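Local coordinates for protein heavy metal cation tricomponent efflux pump ZneA(CzcA-like) (Cupriavidus metallidurans, PDB 4K0J) that exports zinc ions in exchange for protons, serving as the inner-membrane RND pump of a heavy-metal efflux system, at residues C[83-88]-C[798-803]; C[143-148]-C[312-317]; C[391-396]-C[966-971]. All coordinates share one frame; numbering follows the deposited sequence.

Contact 1. Residues C[83-88]-C[798-803]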
loop_
_atom_site.group_PDB
_atom_site.type_symbol
_atom_site.label_atom_id
_atom_site.label_comp_id
_atom_site.label_asym_id
_atom_site.label_seq_id
_atom_site.Cartn_x
_atom_site.Cartn_y
_atom_site.Cartn_z
ATOM N N ARG C 83 21.324 -13.048 -2.222
ATOM C CA ARG C 83 22.090 -14.229 -1.847
ATOM C C ARG C 83 21.185 -15.450 -1.780
ATOM O O ARG C 83 19.965 -15.319 -1.754
ATOM C CB ARG C 83 22.763 -14.006 -0.493
ATOM C CG ARG C 83 24.151 -13.411 -0.597
ATOM C CD ARG C 83 24.252 -12.065 0.092
ATOM N NE ARG C 83 24.067 -12.170 1.535
ATOM C CZ ARG C 83 24.248 -11.161 2.377
ATOM N NH1 ARG C 83 24.626 -9.975 1.921
ATOM N NH2 ARG C 83 24.052 -11.339 3.675
ATOM N N SER C 84 21.776 -16.636 -1.750
ATOM C CA SER C 84 20.994 -17.866 -1.657
ATOM C C SER C 84 21.838 -19.065 -1.228
ATOM O O SER C 84 23.027 -19.143 -1.538
ATOM C CB SER C 84 20.303 -18.166 -2.991
ATOM O OG SER C 84 21.242 -18.264 -4.049
ATOM N N LYS C 85 21.214 -19.998 -0.516
ATOM C CA LYS C 85 21.921 -21.168 -0.016
ATOM C C LYS C 85 21.096 -22.440 -0.150
ATOM O O LYS C 85 19.937 -22.497 0.267
ATOM C CB LYS C 85 22.336 -20.966 1.435
ATOM C CG LYS C 85 23.429 -21.902 1.883
ATOM C CD LYS C 85 23.817 -21.634 3.327
ATOM C CE LYS C 85 24.259 -20.191 3.535
ATOM N NZ LYS C 85 24.646 -19.928 4.950
ATOM N N SER C 86 21.719 -23.465 -0.722
ATOM C CA SER C 86 21.026 -24.704 -1.051
ATOM C C SER C 86 21.690 -25.907 -0.393
ATOM O O SER C 86 22.923 -26.017 -0.383
ATOM C CB SER C 86 21.006 -24.883 -2.561
ATOM O OG SER C 86 20.876 -23.626 -3.204
ATOM N N THR C 87 20.868 -26.810 0.141
ATOM C CA THR C 87 21.374 -27.893 0.974
ATOM C C THR C 87 20.322 -28.936 1.347
ATOM O O THR C 87 19.137 -28.798 1.027
ATOM C CB THR C 87 21.988 -27.348 2.287
ATOM O OG1 THR C 87 22.364 -28.443 3.134
ATOM C CG2 THR C 87 20.982 -26.473 3.017
ATOM N N PHE C 88 20.788 -29.982 2.027
ATOM C CA PHE C 88 19.933 -31.017 2.595
ATOM C C PHE C 88 18.840 -30.347 3.410
ATOM O O PHE C 88 19.114 -29.551 4.313
ATOM C CB PHE C 88 20.769 -31.964 3.470
ATOM C CG PHE C 88 19.969 -33.028 4.190
ATOM C CD1 PHE C 88 19.619 -34.207 3.551
ATOM C CD2 PHE C 88 19.605 -32.862 5.522
ATOM C CE1 PHE C 88 18.897 -35.193 4.218
ATOM C CE2 PHE C 88 18.884 -33.844 6.192
ATOM C CZ PHE C 88 18.530 -35.009 5.538
ATOM N N THR C 798 26.726 -27.718 1.067
ATOM C CA THR C 798 26.077 -26.416 0.962
ATOM C C THR C 798 26.553 -25.658 -0.272
ATOM O O THR C 798 27.752 -25.536 -0.505
ATOM C CB THR C 798 26.359 -25.575 2.216
ATOM O OG1 THR C 798 25.414 -25.914 3.238
ATOM C CG2 THR C 798 26.243 -24.100 1.914
ATOM N N ILE C 799 25.608 -25.159 -1.065
ATOM C CA ILE C 799 25.934 -24.373 -2.255
ATOM C C ILE C 799 25.424 -22.948 -2.099
ATOM O O ILE C 799 24.218 -22.727 -2.007
ATOM C CB ILE C 799 25.304 -24.974 -3.518
ATOM C CG1 ILE C 799 25.723 -26.436 -3.682
ATOM C CG2 ILE C 799 25.691 -24.156 -4.735
ATOM C CD1 ILE C 799 24.790 -27.240 -4.558
ATOM N N THR C 800 26.335 -21.982 -2.068
ATOM C CA THR C 800 25.945 -20.589 -1.867
ATOM C C THR C 800 26.121 -19.751 -3.131
ATOM O O THR C 800 27.242 -19.532 -3.590
ATOM C CB THR C 800 26.723 -19.928 -0.699
ATOM O OG1 THR C 800 28.100 -19.765 -1.056
ATOM C CG2 THR C 800 26.634 -20.771 0.556
ATOM N N ARG C 801 25.010 -19.279 -3.688
ATOM C CA ARG C 801 25.051 -18.443 -4.886
ATOM C C ARG C 801 24.635 -17.003 -4.578
ATOM O O ARG C 801 23.542 -16.757 -4.063
ATOM C CB ARG C 801 24.173 -19.037 -5.992
ATOM C CG ARG C 801 24.931 -19.368 -7.269
ATOM C CD ARG C 801 24.043 -20.048 -8.303
ATOM N NE ARG C 801 23.086 -19.133 -8.925
ATOM C CZ ARG C 801 23.225 -18.609 -10.142
ATOM N NH1 ARG C 801 24.288 -18.904 -10.880
ATOM N NH2 ARG C 801 22.297 -17.790 -10.623
ATOM N N GLU C 802 25.523 -16.061 -4.887
ATOM C CA GLU C 802 25.271 -14.641 -4.636
ATOM C C GLU C 802 25.468 -13.816 -5.895
ATOM O O GLU C 802 26.540 -13.850 -6.499
ATOM C CB GLU C 802 26.196 -14.113 -3.541
ATOM C CG GLU C 802 26.367 -12.601 -3.557
ATOM C CD GLU C 802 27.328 -12.115 -2.494
ATOM O OE1 GLU C 802 28.181 -11.257 -2.811
ATOM O OE2 GLU C 802 27.230 -12.592 -1.342
ATOM N N MET C 803 24.437 -13.063 -6.270
ATOM C CA MET C 803 24.443 -12.289 -7.509
ATOM C C MET C 803 24.722 -13.187 -8.705
ATOM O O MET C 803 25.462 -12.810 -9.616
ATOM C CB MET C 803 25.466 -11.153 -7.450
ATOM C CG MET C 803 25.006 -9.960 -6.646
ATOM S SD MET C 803 23.409 -9.370 -7.227
ATOM C CE MET C 803 23.168 -7.961 -6.164
#
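Ser86 and Ile799 face each other as an antiparallel hydrogen-bonded pair. Ile799 N reaches Ser86 O at 2.9 Å in a nearly straight bond (168° at the hydrogen), and Ser86 N returns the bond to Ile799 O, also at 2.9 Å. Arg801 N donates to Ser84 O over 2.9 Å. A side-chain link joins them: Ser84 OG donates to Arg801 O at 2.7 Å, with Glu70 OE2 of helix 62-73 a second acceptor within reach of the same hydroxyl; Glu70 also forms a salt bridge with Arg801. These strands, 79-87 and 788-802, are neighbours in a six-stranded antiparallel sheet that unites the two halves of the RND chain. On the face opposite Ser84 and Ser86, Lys85 pairs with Thr800. Turned away from its own backbone N (chi1 -161°), Lys85 CG rests on two methyls, 3.6 Å from Thr798 CG2 and 3.6 Å from Thr800 CG2. Arg83 and Glu802 run side by side there, touching through the aliphatic stem: Arg83 CG is 3.3 Å from Glu802 OE2. Their charges form no salt bridge, the oxygen lying well out of the guanidinium plane; Arg83 NH1 bonds to Leu660 O, and Glu802 OE1 to the Tyr672 hydroxyl.

Contact 2. Residues C[143-148]-C[312-317]; sequences VSKTRD and PKDVKV
With CG of Asp314 on the far side from its own backbone N (chi1 -166°), OD2 is carried to Lys145 N; Ser144 turns its hydroxyl the same way (chi1 179°), which sets OG beside Asp314 O. The setting is a ferredoxin-like subdomain with two β-α-β units, in which strand 316-319 pairs with 135-143; Val143 and Lys316 form the antiparallel hydrogen-bonded pair at this end of the strand, Val143 N lying 2.9 Å from Lys316 O and Lys316 N 3.0 Å from Val143 O. Beyond it the chain turns, and Ser144 OG accepts from Arg147 N at 3.0 Å, an ST motif leading to Asp148, the N-cap of helix 149-164. Asp314 OD2 holds the turn from across the contact, taking a nearly straight bond from Lys145 N at 2.8 Å on its syn side and a weak one from Thr146 N. The Ser144 proton could serve either Asp314 O or Asp314 OD2. Arg147 reaches across to 312-317, where Leu155 of helix 149-164 also packs against Arg147, Pro312 and Val315. Pro312 CB lies over one face of the Arg147 guanidinium, while Val315 CG2 touches its edge, 3.4 Å from Arg147 NE.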
loop_
_atom_site.group_PDB
_atom_site.type_symbol
_atom_site.label_atom_id
_atom_site.label_comp_id
_atom_site.label_asym_id
_atom_site.label_seq_id
_atom_site.Cartn_x
_atom_site.Cartn_y
_atom_site.Cartn_z
ATOM N N VAL C 143 12.248 -24.937 32.097
ATOM C CA VAL C 143 12.916 -25.737 33.122
ATOM C C VAL C 143 11.951 -26.546 33.980
ATOM O O VAL C 143 10.794 -26.160 34.192
ATOM C CB VAL C 143 13.817 -24.909 34.059
ATOM C CG1 VAL C 143 14.934 -24.251 33.277
ATOM C CG2 VAL C 143 12.995 -23.898 34.831
ATOM N N SER C 144 12.462 -27.673 34.462
ATOM C CA SER C 144 11.745 -28.565 35.354
ATOM C C SER C 144 12.758 -29.521 35.968
ATOM O O SER C 144 13.871 -29.664 35.461
ATOM C CB SER C 144 10.688 -29.357 34.591
ATOM O OG SER C 144 10.010 -30.248 35.459
ATOM N N LYS C 145 12.377 -30.171 37.060
ATOM C CA LYS C 145 13.252 -31.144 37.702
ATOM C C LYS C 145 12.685 -32.545 37.528
ATOM O O LYS C 145 13.429 -33.531 37.523
ATOM C CB LYS C 145 13.423 -30.811 39.188
ATOM C CG LYS C 145 14.160 -29.499 39.441
ATOM C CD LYS C 145 14.441 -29.267 40.918
ATOM C CE LYS C 145 15.326 -28.040 41.118
ATOM N NZ LYS C 145 15.656 -27.793 42.550
ATOM N N THR C 146 11.363 -32.609 37.366
ATOM C CA THR C 146 10.627 -33.868 37.343
ATOM C C THR C 146 10.079 -34.227 35.965
ATOM O O THR C 146 9.755 -35.386 35.707
ATOM C CB THR C 146 9.438 -33.826 38.315
ATOM O OG1 THR C 146 8.411 -32.982 37.782
ATOM C CG2 THR C 146 9.876 -33.295 39.667
ATOM N N ARG C 147 9.966 -33.240 35.082
ATOM C CA ARG C 147 9.325 -33.463 33.790
ATOM C C ARG C 147 10.304 -33.856 32.691
ATOM O O ARG C 147 11.452 -33.403 32.675
ATOM C CB ARG C 147 8.531 -32.236 33.371
ATOM C CG ARG C 147 7.272 -32.587 32.615
ATOM C CD ARG C 147 6.144 -31.621 32.929
ATOM N NE ARG C 147 5.875 -31.535 34.362
ATOM C CZ ARG C 147 5.034 -32.335 35.010
ATOM N NH1 ARG C 147 4.384 -33.283 34.348
ATOM N NH2 ARG C 147 4.844 -32.185 36.315
ATOM N N ASP C 148 9.839 -34.698 31.771
ATOM C CA ASP C 148 10.700 -35.236 30.724
ATOM C C ASP C 148 10.598 -34.433 29.440
ATOM O O ASP C 148 9.565 -33.835 29.156
ATOM C CB ASP C 148 10.355 -36.696 30.459
ATOM C CG ASP C 148 8.878 -36.907 30.230
ATOM O OD1 ASP C 148 8.122 -36.913 31.225
ATOM O OD2 ASP C 148 8.477 -37.066 29.057
ATOM N N PRO C 312 1.991 -26.528 34.249
ATOM C CA PRO C 312 2.069 -27.367 35.443
ATOM C C PRO C 312 3.119 -26.803 36.377
ATOM O O PRO C 312 4.035 -26.112 35.926
ATOM C CB PRO C 312 2.548 -28.712 34.892
ATOM C CG PRO C 312 2.076 -28.730 33.494
ATOM C CD PRO C 312 2.200 -27.311 33.019
ATOM N N LYS C 313 2.986 -27.084 37.664
ATOM C CA LYS C 313 3.965 -26.618 38.630
ATOM C C LYS C 313 5.296 -27.335 38.398
ATOM O O LYS C 313 5.335 -28.419 37.804
ATOM C CB LYS C 313 3.442 -26.821 40.053
ATOM C CG LYS C 313 2.724 -25.602 40.637
ATOM C CD LYS C 313 1.728 -24.970 39.662
ATOM C CE LYS C 313 0.478 -25.822 39.485
ATOM N NZ LYS C 313 -0.503 -25.210 38.537
ATOM N N ASP C 314 6.381 -26.718 38.860
ATOM C CA ASP C 314 7.742 -27.159 38.537
ATOM C C ASP C 314 7.929 -27.305 37.035
ATOM O O ASP C 314 8.575 -28.231 36.556
ATOM C CB ASP C 314 8.135 -28.448 39.263
ATOM C CG ASP C 314 9.635 -28.710 39.205
ATOM O OD1 ASP C 314 10.389 -28.016 39.923
ATOM O OD2 ASP C 314 10.056 -29.600 38.435
ATOM N N VAL C 315 7.310 -26.391 36.303
ATOM C CA VAL C 315 7.620 -26.163 34.907
ATOM C C VAL C 315 7.575 -24.658 34.760
ATOM O O VAL C 315 6.508 -24.043 34.814
ATOM C CB VAL C 315 6.619 -26.842 33.953
ATOM C CG1 VAL C 315 6.681 -26.211 32.571
ATOM C CG2 VAL C 315 6.898 -28.328 33.869
ATOM N N LYS C 316 8.749 -24.059 34.623
ATOM C CA LYS C 316 8.835 -22.612 34.574
ATOM C C LYS C 316 9.542 -22.164 33.305
ATOM O O LYS C 316 10.604 -22.686 32.958
ATOM C CB LYS C 316 9.561 -22.079 35.813
ATOM C CG LYS C 316 8.839 -22.345 37.129
ATOM C CD LYS C 316 7.492 -21.633 37.176
ATOM C CE LYS C 316 6.767 -21.857 38.497
ATOM N NZ LYS C 316 6.292 -23.259 38.663
ATOM N N VAL C 317 8.936 -21.216 32.598
ATOM C CA VAL C 317 9.604 -20.590 31.467
ATOM C C VAL C 317 10.569 -19.562 32.023
ATOM O O VAL C 317 10.161 -18.600 32.676
ATOM C CB VAL C 317 8.612 -19.933 30.479
ATOM C CG1 VAL C 317 7.427 -19.352 31.212
ATOM C CG2 VAL C 317 9.302 -18.852 29.682
#

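Contact 3. Residues C[391-396]-C[966-971]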
loop_
_atom_site.group_PDB
_atom_site.type_symbol
_atom_site.label_atom_id
_atom_site.label_comp_id
_atom_site.label_asym_id
_atom_site.label_seq_id
_atom_site.Cartn_x
_atom_site.Cartn_y
_atom_site.Cartn_z
ATOM N N ALA C 391 24.572 11.422 23.935
ATOM C CA ALA C 391 25.668 12.202 23.373
ATOM C C ALA C 391 25.314 13.671 23.151
ATOM O O ALA C 391 25.917 14.340 22.313
ATOM C CB ALA C 391 26.157 11.569 22.082
ATOM N N ILE C 392 24.338 14.171 23.903
ATOM C CA ILE C 392 23.997 15.587 23.853
ATOM C C ILE C 392 24.942 16.341 24.780
ATOM O O ILE C 392 25.279 15.853 25.855
ATOM C CB ILE C 392 22.535 15.835 24.267
ATOM C CG1 ILE C 392 21.592 14.957 23.443
ATOM C CG2 ILE C 392 22.165 17.298 24.087
ATOM C CD1 ILE C 392 21.716 15.163 21.953
ATOM N N ASP C 393 25.372 17.525 24.358
ATOM C CA ASP C 393 26.406 18.264 25.074
ATOM C C ASP C 393 25.858 19.073 26.245
ATOM O O ASP C 393 26.574 19.329 27.212
ATOM C CB ASP C 393 27.148 19.183 24.103
ATOM C CG ASP C 393 28.538 19.563 24.587
ATOM O OD1 ASP C 393 28.798 19.507 25.806
ATOM O OD2 ASP C 393 29.377 19.923 23.736
ATOM N N PHE C 394 24.592 19.477 26.157
ATOM C CA PHE C 394 23.972 20.346 27.165
ATOM C C PHE C 394 24.687 21.687 27.299
ATOM O O PHE C 394 24.086 22.742 27.101
ATOM C CB PHE C 394 23.881 19.658 28.530
ATOM C CG PHE C 394 22.703 18.747 28.672
ATOM C CD1 PHE C 394 22.600 17.890 29.752
ATOM C CD2 PHE C 394 21.693 18.749 27.726
ATOM C CE1 PHE C 394 21.512 17.052 29.887
ATOM C CE2 PHE C 394 20.604 17.912 27.855
ATOM C CZ PHE C 394 20.513 17.065 28.938
ATOM N N GLY C 395 25.972 21.643 27.630
ATOM C CA GLY C 395 26.777 22.842 27.733
ATOM C C GLY C 395 27.025 23.514 26.395
ATOM O O GLY C 395 27.729 24.519 26.327
ATOM N N ILE C 396 26.458 22.959 25.329
ATOM C CA ILE C 396 26.549 23.569 24.008
ATOM C C ILE C 396 25.214 24.213 23.657
ATOM O O ILE C 396 25.097 24.946 22.672
ATOM C CB ILE C 396 26.931 22.534 22.930
ATOM C CG1 ILE C 396 27.746 23.184 21.813
ATOM C CG2 ILE C 396 25.689 21.852 22.370
ATOM C CD1 ILE C 396 28.196 22.211 20.747
ATOM N N THR C 966 33.972 26.000 28.474
ATOM C CA THR C 966 33.996 25.125 29.636
ATOM C C THR C 966 32.728 24.287 29.737
ATOM O O THR C 966 32.797 23.062 29.842
ATOM C CB THR C 966 34.196 25.905 30.938
ATOM O OG1 THR C 966 35.448 26.600 30.887
ATOM C CG2 THR C 966 34.202 24.954 32.120
ATOM N N VAL C 967 31.571 24.944 29.710
ATOM C CA VAL C 967 30.309 24.211 29.791
ATOM C C VAL C 967 30.167 23.225 28.635
ATOM O O VAL C 967 29.695 22.102 28.821
ATOM C CB VAL C 967 29.083 25.143 29.838
ATOM C CG1 VAL C 967 28.961 25.787 31.203
ATOM C CG2 VAL C 967 29.167 26.195 28.750
ATOM N N ALA C 968 30.593 23.638 27.447
ATOM C CA ALA C 968 30.500 22.764 26.286
ATOM C C ALA C 968 31.499 21.613 26.378
ATOM O O ALA C 968 31.383 20.627 25.658
ATOM C CB ALA C 968 30.703 23.553 25.005
ATOM N N ALA C 969 32.475 21.736 27.274
ATOM C CA ALA C 969 33.522 20.728 27.392
ATOM C C ALA C 969 33.436 19.936 28.689
ATOM O O ALA C 969 34.291 19.096 28.960
ATOM C CB ALA C 969 34.892 21.368 27.257
ATOM N N LEU C 970 32.410 20.204 29.489
ATOM C CA LEU C 970 32.198 19.444 30.720
ATOM C C LEU C 970 30.901 18.653 30.664
ATOM O O LEU C 970 30.662 17.777 31.495
ATOM C CB LEU C 970 32.215 20.351 31.953
ATOM C CG LEU C 970 33.579 20.902 32.368
ATOM C CD1 LEU C 970 33.559 21.318 33.827
ATOM C CD2 LEU C 970 34.681 19.888 32.116
ATOM N N GLY C 971 30.067 18.964 29.681
ATOM C CA GLY C 971 28.839 18.224 29.478
ATOM C C GLY C 971 29.121 16.866 28.869
ATOM O O GLY C 971 28.313 15.945 28.974
#
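Gly395 lies against Val967 and Ala968, and the favourable backbone contacts are two CA-H...O contacts; no conventional hydrogen bond crosses between the segments. Gly395 CA points one of its hydrogens at Val967 O, 3.2 Å away and almost in line (171° at the hydrogen). In the opposite sense, Gly971 CA lies 3.4 Å from Asp393 O, with 162° at the hydrogen. Val967 O serves its own helix as well, accepting from Gly971 N at 3.3 Å, so one carbonyl meets both segments. With no side chain on Gly395, its CA can come within 4.0 Å of Ala968 CA. Residues 391-396 form a non-helical break between helices 386-389 and 399-411, in the predicted fourth transmembrane segment; 966-971 lie in the last part of helix 958-970 and just past it, in the predicted eleventh. Asp393 and Asp399, whose side chain touches Val967 and Ala968, probably correspond to the acidic DFGxxxD residues linked to proton translocation in related heavy-metal RND pumps. Side-chain contact is slight and largely directed at the Gly395 carbonyl: Val967 CG2 comes to 3.3 Å from Gly395 O, and Ala968 CB to 3.4 Å from the same oxygen. Ile396 CG1 touches Ala968 CB more loosely, at 4.4 Å. Among polar groups, the Asp393 carboxylate is modelled beside Ala968 O, a pairing of two acceptors that is doubtful at 3.0 Å resolution. Val993 and Leu997 of helix 986-997 pack beside Asp393 and Ala968 respectively.

Overall arrangement
From the N terminus the chain first supplies residues 83-88, which wait some 710 residues for their partner 798-803. Inside that long loop, contact 2 opens at 143-148 and closes at 312-317, so it is nested within contact 1. Residues 391-396 follow, also before contact 1 closes, yet their partner 966-971 comes after it: contact 3 crosses contact 1 and stands in series with contact 2. Contact 1 binds the two halves of the chain in a shared sheet, contact 2 closes one ferredoxin-like subdomain, and contact 3 joins the predicted fourth and eleventh transmembrane segments. Contacts 1 and 3 lie on opposite sides of the chain's centre, their centres 51 Å apart.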